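PDB 1UP2: putative cellulase CEL6 from Mycobacterium tuberculosis, which probably hydrolyses internal beta-1,4-glucosidic bonds of cellulose, as an endoglucanase of glycoside hydrolase family 6. Local coordinates for residues 160-165 with 195-200; 263-268 with 278-283. One frame throughout, in Å; residues are numbered along the deposited sequence.

Interaction 1 (160-165 with 195-200). With IFM (5-hydroxymethyl-3,4-dihydroxypiperidine), chain B; BGC (beta-D-glucopyranose), chain C; SO4 (sulfate ion), chain G.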
loop_
_atom_site.group_PDB
_atom_site.type_symbol
_atom_site.label_atom_id
_atom_site.label_comp_id
_atom_site.label_asym_id
_atom_site.label_seq_id
_atom_site.Cartn_x
_atom_site.Cartn_y
_atom_site.Cartn_z
ATOM N N GLY A 160 6.761 3.514 -6.027
ATOM C CA GLY A 160 7.227 2.385 -6.824
ATOM C C GLY A 160 8.199 1.513 -6.048
ATOM O O GLY A 160 7.965 1.194 -4.889
ATOM N N HIS A 161 9.303 1.151 -6.700
ATOM C CA HIS A 161 10.321 0.252 -6.150
ATOM C C HIS A 161 11.658 0.453 -6.852
ATOM O O HIS A 161 11.783 1.179 -7.831
ATOM C CB HIS A 161 9.886 -1.246 -6.173
ATOM C CG HIS A 161 9.594 -1.784 -7.540
ATOM N ND1 HIS A 161 10.528 -1.801 -8.558
ATOM C CD2 HIS A 161 8.480 -2.355 -8.045
ATOM C CE1 HIS A 161 9.974 -2.315 -9.641
ATOM N NE2 HIS A 161 8.732 -2.655 -9.357
ATOM N N SER A 162 12.661 -0.223 -6.315
ATOM C CA SER A 162 14.042 -0.022 -6.671
ATOM C C SER A 162 14.374 -0.422 -8.097
ATOM O O SER A 162 15.481 -0.137 -8.563
ATOM C CB SER A 162 14.917 -0.772 -5.663
ATOM O OG SER A 162 14.650 -2.166 -5.821
ATOM N N ARG A 163 13.463 -1.103 -8.787
ATOM C CA ARG A 163 13.671 -1.494 -10.170
ATOM C C ARG A 163 12.635 -0.930 -11.127
ATOM O O ARG A 163 12.423 -1.450 -12.214
ATOM C CB ARG A 163 13.763 -3.026 -10.267
ATOM C CG ARG A 163 15.016 -3.466 -9.566
ATOM C CD ARG A 163 15.500 -4.812 -9.911
ATOM N NE ARG A 163 16.358 -5.325 -8.827
ATOM C CZ ARG A 163 16.799 -6.582 -8.799
ATOM N NH1 ARG A 163 16.526 -7.413 -9.810
ATOM N NH2 ARG A 163 17.528 -7.027 -7.795
ATOM N N TRP A 164 12.040 0.187 -10.747
ATOM C CA TRP A 164 11.046 0.857 -11.574
ATOM C C TRP A 164 11.657 2.190 -12.058
ATOM O O TRP A 164 12.514 2.176 -12.954
ATOM C CB TRP A 164 9.722 1.007 -10.796
ATOM C CG TRP A 164 8.537 1.159 -11.642
ATOM C CD1 TRP A 164 8.510 1.609 -12.932
ATOM C CD2 TRP A 164 7.174 0.897 -11.281
ATOM N NE1 TRP A 164 7.219 1.637 -13.389
ATOM C CE2 TRP A 164 6.378 1.195 -12.406
ATOM C CE3 TRP A 164 6.540 0.411 -10.125
ATOM C CZ2 TRP A 164 4.980 1.055 -12.405
ATOM C CZ3 TRP A 164 5.153 0.284 -10.115
ATOM C CH2 TRP A 164 4.387 0.603 -11.247
ATOM N N LEU A 165 11.234 3.333 -11.524
ATOM C CA LEU A 165 11.959 4.577 -11.813
ATOM C C LEU A 165 13.230 4.690 -10.990
ATOM O O LEU A 165 13.389 4.083 -9.920
ATOM C CB LEU A 165 11.092 5.837 -11.523
ATOM C CG LEU A 165 9.695 5.900 -12.157
ATOM C CD1 LEU A 165 9.118 7.333 -11.980
ATOM C CD2 LEU A 165 9.639 5.441 -13.593
ATOM N N THR A 195 14.215 -6.355 1.332
ATOM C CA THR A 195 14.191 -5.218 2.214
ATOM C C THR A 195 15.489 -4.410 2.093
ATOM O O THR A 195 15.432 -3.179 2.029
ATOM C CB THR A 195 13.947 -5.708 3.644
ATOM O OG1 THR A 195 12.632 -6.264 3.737
ATOM C CG2 THR A 195 13.960 -4.592 4.661
ATOM N N ASP A 196 16.637 -5.097 2.020
ATOM C CA ASP A 196 17.946 -4.432 1.863
ATOM C C ASP A 196 17.995 -3.557 0.623
ATOM O O ASP A 196 18.488 -2.405 0.654
ATOM C CB ASP A 196 19.063 -5.460 1.722
ATOM C CG ASP A 196 19.469 -6.056 3.022
ATOM O OD1 ASP A 196 19.122 -5.492 4.103
ATOM O OD2 ASP A 196 20.175 -7.087 3.051
ATOM N N GLU A 197 17.502 -4.098 -0.472
ATOM C CA GLU A 197 17.501 -3.354 -1.717
ATOM C C GLU A 197 16.648 -2.106 -1.588
ATOM O O GLU A 197 16.997 -1.033 -2.112
ATOM C CB GLU A 197 17.022 -4.197 -2.895
ATOM C CG GLU A 197 17.260 -3.470 -4.203
ATOM C CD GLU A 197 17.023 -4.311 -5.447
ATOM O OE1 GLU A 197 17.333 -5.525 -5.466
ATOM O OE2 GLU A 197 16.472 -3.736 -6.411
ATOM N N GLU A 198 15.497 -2.268 -0.949
ATOM C CA GLU A 198 14.548 -1.167 -0.860
ATOM C C GLU A 198 15.036 -0.097 0.103
ATOM O O GLU A 198 14.731 1.088 -0.094
ATOM C CB GLU A 198 13.143 -1.656 -0.493
ATOM C CG GLU A 198 12.500 -2.598 -1.518
ATOM C CD GLU A 198 12.830 -2.208 -2.949
ATOM O OE1 GLU A 198 12.109 -1.353 -3.494
ATOM O OE2 GLU A 198 13.786 -2.763 -3.560
ATOM N N ILE A 199 15.793 -0.496 1.124
ATOM C CA ILE A 199 16.381 0.461 2.041
ATOM C C ILE A 199 17.380 1.375 1.310
ATOM O O ILE A 199 17.358 2.601 1.490
ATOM C CB ILE A 199 17.053 -0.263 3.258
ATOM C CG1 ILE A 199 15.994 -0.720 4.241
ATOM C CG2 ILE A 199 18.035 0.663 3.970
ATOM C CD1 ILE A 199 16.549 -1.683 5.289
ATOM N N GLY A 200 18.245 0.803 0.477
ATOM C CA GLY A 200 19.226 1.591 -0.243
ATOM C C GLY A 200 18.556 2.592 -1.173
ATOM O O GLY A 200 18.949 3.779 -1.243
HETATM O O4 IFM B . 4.709 -3.310 -13.300
HETATM C C4 IFM B . 5.952 -2.599 -13.369
HETATM C C3 IFM B . 7.050 -3.436 -12.729
HETATM O O3 IFM B . 6.829 -3.515 -11.316
HETATM C C2 IFM B . 8.443 -2.849 -12.986
HETATM N N IFM B . 8.658 -2.507 -14.390
HETATM C C1 IFM B . 7.622 -1.674 -15.005
HETATM C C5 IFM B . 6.252 -2.325 -14.839
HETATM C C6 IFM B . 5.109 -1.442 -15.372
HETATM O O6 IFM B . 5.401 -1.028 -16.697
HETATM C C2 BGC C . 2.439 -3.363 -12.569
HETATM C C3 BGC C . 1.509 -2.993 -11.418
HETATM C C4 BGC C . 2.036 -3.582 -10.097
HETATM C C5 BGC C . 3.490 -3.208 -9.883
HETATM C C6 BGC C . 4.072 -3.887 -8.631
HETATM C C1 BGC C . 3.858 -2.951 -12.216
HETATM O O2 BGC C . 2.007 -2.851 -13.825
HETATM O O3 BGC C . 0.202 -3.488 -11.680
HETATM O O4 BGC C . 1.251 -3.131 -9.008
HETATM O O5 BGC C . 4.263 -3.605 -11.013
HETATM O O6 BGC C . 5.381 -3.392 -8.446
HETATM S S SO4 G . 17.530 -10.948 -8.512
HETATM O O1 SO4 G . 16.643 -10.575 -9.630
HETATM O O2 SO4 G . 16.936 -12.135 -7.840
HETATM O O3 SO4 G . 17.731 -9.855 -7.549
HETATM O O4 SO4 G . 18.867 -11.306 -9.061
#
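His161, Ser162 and Arg163 meet the acidic pair Glu197 and Glu198 at the first turn of helix 195-208. The three residues belong to a type I beta turn, His161 to Trp164, in the loop that follows strand 153-158 of the family 6 barrel. His161 comes first. Its CB lies against Glu198 OE1, while its ring turns to the sugar site. His161 NE2 donates to O3 of the piperidine inhibitor IFM (chain B) at 2.9 Å, almost straight at 169°. At another point on the ring edge, ND1 accepts the backbone N of Arg163, which fixes the ring's rotation. Ser162 is the hub. Its backbone N donates to the syn lone pair of Glu198 OE1 at 3.1 Å. Ser162 OG sits between two carboxylates, with Glu197 OE2 and Glu198 OE2 both 2.5 Å away. Both are shorter than usual, so their exact lengths are doubtful. A bend at chi2 (-37°) brings the carboxylate of Glu198 back toward the turn, whereas Glu197 reaches it with an extended chain. Arg163 then takes Glu197 side-on in a two-nitrogen salt bridge. Arg163 NE meets Glu197 OE2 at 2.9 Å and NH2 meets OE1 at 2.8 Å, each on a syn lone pair. The guanidinium and carboxylate planes are nearly coplanar, 8° apart. At the outer end of Arg163, NH1 and NH2 donate to O1 and O3 of a sulfate, probably from the crystallisation liquor, with NH2 to O3 at 2.8 Å. The contact thus joins a sugar-binding loop to a helix start. Trp164 ends the turn with one indole face against IFM (chain B), whose C1 lies 3.7 Å from Trp164 NE1.

Interaction 2 (263-268 with 278-283). With BGC (beta-D-glucopyranose), chain E; IFM (5-hydroxymethyl-3,4-dihydroxypiperidine), chain D.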
loop_
_atom_site.group_PDB
_atom_site.type_symbol
_atom_site.label_atom_id
_atom_site.label_comp_id
_atom_site.label_asym_id
_atom_site.label_seq_id
_atom_site.Cartn_x
_atom_site.Cartn_y
_atom_site.Cartn_z
ATOM N N PRO A 263 -1.264 -10.683 1.573
ATOM C CA PRO A 263 -0.828 -12.012 1.103
ATOM C C PRO A 263 -2.015 -12.932 0.838
ATOM O O PRO A 263 -2.901 -13.018 1.683
ATOM C CB PRO A 263 0.012 -12.538 2.259
ATOM C CG PRO A 263 0.634 -11.313 2.821
ATOM C CD PRO A 263 -0.543 -10.282 2.808
ATOM N N GLY A 264 -2.042 -13.564 -0.335
ATOM C CA GLY A 264 -3.165 -14.398 -0.724
ATOM C C GLY A 264 -4.077 -13.758 -1.753
ATOM O O GLY A 264 -4.773 -14.435 -2.492
ATOM N N GLU A 265 -4.090 -12.433 -1.803
ATOM C CA GLU A 265 -4.938 -11.763 -2.748
ATOM C C GLU A 265 -4.221 -11.761 -4.104
ATOM O O GLU A 265 -3.040 -11.388 -4.206
ATOM C CB GLU A 265 -5.348 -10.399 -2.204
ATOM C CG GLU A 265 -6.136 -10.583 -0.909
ATOM C CD GLU A 265 -6.866 -9.363 -0.408
ATOM O OE1 GLU A 265 -6.659 -8.216 -0.914
ATOM O OE2 GLU A 265 -7.687 -9.572 0.539
ATOM N N SER A 266 -4.920 -12.270 -5.123
ATOM C CA SER A 266 -4.387 -12.363 -6.469
ATOM C C SER A 266 -3.926 -11.003 -6.998
ATOM O O SER A 266 -4.509 -9.983 -6.691
ATOM C CB SER A 266 -5.463 -12.886 -7.421
ATOM O OG SER A 266 -4.919 -13.118 -8.723
ATOM N N ASP A 267 -2.904 -11.038 -7.841
ATOM C CA ASP A 267 -2.428 -9.874 -8.562
ATOM C C ASP A 267 -3.168 -9.622 -9.865
ATOM O O ASP A 267 -3.027 -8.558 -10.444
ATOM C CB ASP A 267 -0.938 -10.021 -8.891
ATOM C CG ASP A 267 -0.078 -10.135 -7.651
ATOM O OD1 ASP A 267 -0.212 -9.285 -6.741
ATOM O OD2 ASP A 267 0.759 -11.050 -7.509
ATOM N N GLY A 268 -3.919 -10.616 -10.319
ATOM C CA GLY A 268 -4.749 -10.482 -11.523
ATOM C C GLY A 268 -4.848 -11.783 -12.287
ATOM O O GLY A 268 -4.366 -12.833 -11.841
ATOM N N GLY A 278 -7.084 -8.788 -6.475
ATOM C CA GLY A 278 -7.731 -8.576 -5.202
ATOM C C GLY A 278 -8.459 -9.767 -4.612
ATOM O O GLY A 278 -8.698 -9.803 -3.411
ATOM N N ARG A 279 -8.829 -10.738 -5.426
ATOM C CA ARG A 279 -9.586 -11.879 -4.900
ATOM C C ARG A 279 -8.680 -12.771 -4.061
ATOM O O ARG A 279 -7.562 -13.126 -4.477
ATOM C CB ARG A 279 -10.207 -12.708 -6.033
ATOM C CG ARG A 279 -11.158 -13.781 -5.568
ATOM C CD ARG A 279 -12.647 -13.313 -5.574
ATOM N NE ARG A 279 -13.483 -14.136 -6.470
ATOM C CZ ARG A 279 -14.210 -15.210 -6.087
ATOM N NH1 ARG A 279 -14.238 -15.612 -4.811
ATOM N NH2 ARG A 279 -14.933 -15.877 -6.992
ATOM N N PHE A 280 -9.177 -13.157 -2.876
ATOM C CA PHE A 280 -8.377 -13.965 -1.977
ATOM C C PHE A 280 -8.322 -15.407 -2.450
ATOM O O PHE A 280 -9.370 -16.012 -2.730
ATOM C CB PHE A 280 -8.929 -13.933 -0.557
ATOM C CG PHE A 280 -8.011 -14.563 0.443
ATOM C CD1 PHE A 280 -6.937 -13.876 0.942
ATOM C CD2 PHE A 280 -8.241 -15.843 0.900
ATOM C CE1 PHE A 280 -6.071 -14.452 1.866
ATOM C CE2 PHE A 280 -7.366 -16.449 1.835
ATOM C CZ PHE A 280 -6.280 -15.745 2.308
ATOM N N VAL A 281 -7.103 -15.943 -2.485
ATOM C CA VAL A 281 -6.826 -17.323 -2.852
ATOM C C VAL A 281 -6.104 -17.969 -1.680
ATOM O O VAL A 281 -4.946 -17.660 -1.393
ATOM C CB VAL A 281 -5.931 -17.391 -4.100
ATOM C CG1 VAL A 281 -5.723 -18.850 -4.574
ATOM C CG2 VAL A 281 -6.525 -16.536 -5.200
ATOM N N SER A 282 -6.792 -18.854 -0.971
ATOM C CA SER A 282 -6.171 -19.489 0.198
ATOM C C SER A 282 -4.875 -20.169 -0.177
ATOM O O SER A 282 -3.893 -20.080 0.573
ATOM C CB SER A 282 -7.117 -20.507 0.853
ATOM O OG SER A 282 -8.132 -19.829 1.585
ATOM N N GLN A 283 -4.846 -20.835 -1.342
ATOM C CA GLN A 283 -3.633 -21.498 -1.774
ATOM C C GLN A 283 -2.450 -20.527 -1.833
ATOM O O GLN A 283 -1.348 -20.906 -1.469
ATOM C CB GLN A 283 -3.803 -22.189 -3.131
ATOM C CG GLN A 283 -2.541 -22.995 -3.529
ATOM C CD GLN A 283 -2.390 -24.234 -2.666
ATOM O OE1 GLN A 283 -3.318 -25.050 -2.641
ATOM N NE2 GLN A 283 -1.278 -24.357 -1.901
HETATM C C2 BGC E . -6.307 -5.027 -6.077
HETATM C C3 BGC E . -7.198 -4.610 -4.887
HETATM C C4 BGC E . -6.772 -5.249 -3.559
HETATM C C5 BGC E . -5.231 -5.129 -3.369
HETATM C C6 BGC E . -4.633 -5.804 -2.118
HETATM C C1 BGC E . -4.828 -4.961 -5.707
HETATM O O2 BGC E . -6.588 -4.300 -7.277
HETATM O O3 BGC E . -8.561 -4.877 -5.163
HETATM O O4 BGC E . -7.499 -4.591 -2.537
HETATM O O5 BGC E . -4.576 -5.663 -4.506
HETATM O O6 BGC E . -4.656 -7.219 -2.249
HETATM O O4 IFM D . -4.084 -5.561 -6.747
HETATM C C4 IFM D . -2.714 -5.125 -6.762
HETATM C C3 IFM D . -1.951 -6.280 -7.356
HETATM O O3 IFM D . -1.755 -7.282 -6.356
HETATM C C2 IFM D . -0.648 -5.826 -7.998
HETATM N N IFM D . -0.858 -4.891 -9.109
HETATM C C1 IFM D . -2.042 -4.043 -9.022
HETATM C C5 IFM D . -2.567 -3.824 -7.587
HETATM C C6 IFM D . -1.761 -2.771 -6.845
HETATM O O6 IFM D . -0.532 -3.252 -6.360
HETATM O O HOH W 1 -10.144 -9.916 -0.857
#
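Glu265 and Phe280 face each other in a single beta bridge, their CA atoms 4.2 Å apart. The bridge joins the loop after strand 254-258 of the family 6 barrel to the approach to helix 282-291. Two backbone bonds flank this antiparallel, non-hydrogen-bonded pair. Val281 N donates to Gly264 O at 2.8 Å. Ser266 N donates to Arg279 O at 2.9 Å, and that oxygen also receives a CA-H contact from Glu265. A third bond, Gly278 N to Ser266 O at 2.8 Å, continues the contact past the bridge. Side chains add to this first shell. Phe280 CG stands anti to the backbone N (chi1 -170°), which lays the ring beside Gly264. Phe280 CE1 approaches Pro263 O at 3.5 Å, and Glu265 CG comes in at the ring edge, 3.9 Å from Phe280 CD1. The carboxylate of Glu265 stands nearly upright to the ring, at 82°. Val281, at the N-cap position of the helix, rests its CB on Gly264 O. Further out, Glu265 runs extended past Gly278 O to the glucose in chain E. A water donates to Gly278 O and, weakly, to Glu265 OE2. Ser266 shapes the next bend. Its OG accepts Gly268 N in an ST turn and is also bonded to Pro275 O and Asn235 ND2. Asp267 follows on the ligand side; its OD1 also forms a salt bridge with Arg220, and OD2 takes the backbone N of Asn235. Ala17, Ala18 and Ala21 touch the Phe280 side chain. Two acids of this loop thus reach adjacent units of the bound ligand. O6 of the glucose in chain E donates to Glu265 OE1 at 2.6 Å, and O3 of the inhibitor IFM in chain D donates to Asp267 OD1 at 2.6 Å.

In the fold
From the N terminus, the chain lays down strands 42-44, 72-75 and 113-117 before either contact opens. Interaction 1 starts in the loop after strand 153-158. It closes at helix 195-208, having enclosed helix 167-176 and strand 184-187. The chain then adds strands 213-217 and 254-258. Interaction 2 opens in the loop after that outermost strand and closes a short irregular loop at the start of helix 282-291, near the C terminus. The two are in series and neither nest nor cross. The centres of interactions 1 and 2 lie about 23 Å apart. The nearest atoms of interactions 1 and 2 are about 11 Å apart. Each borders a different bound glucose-piperidine pair.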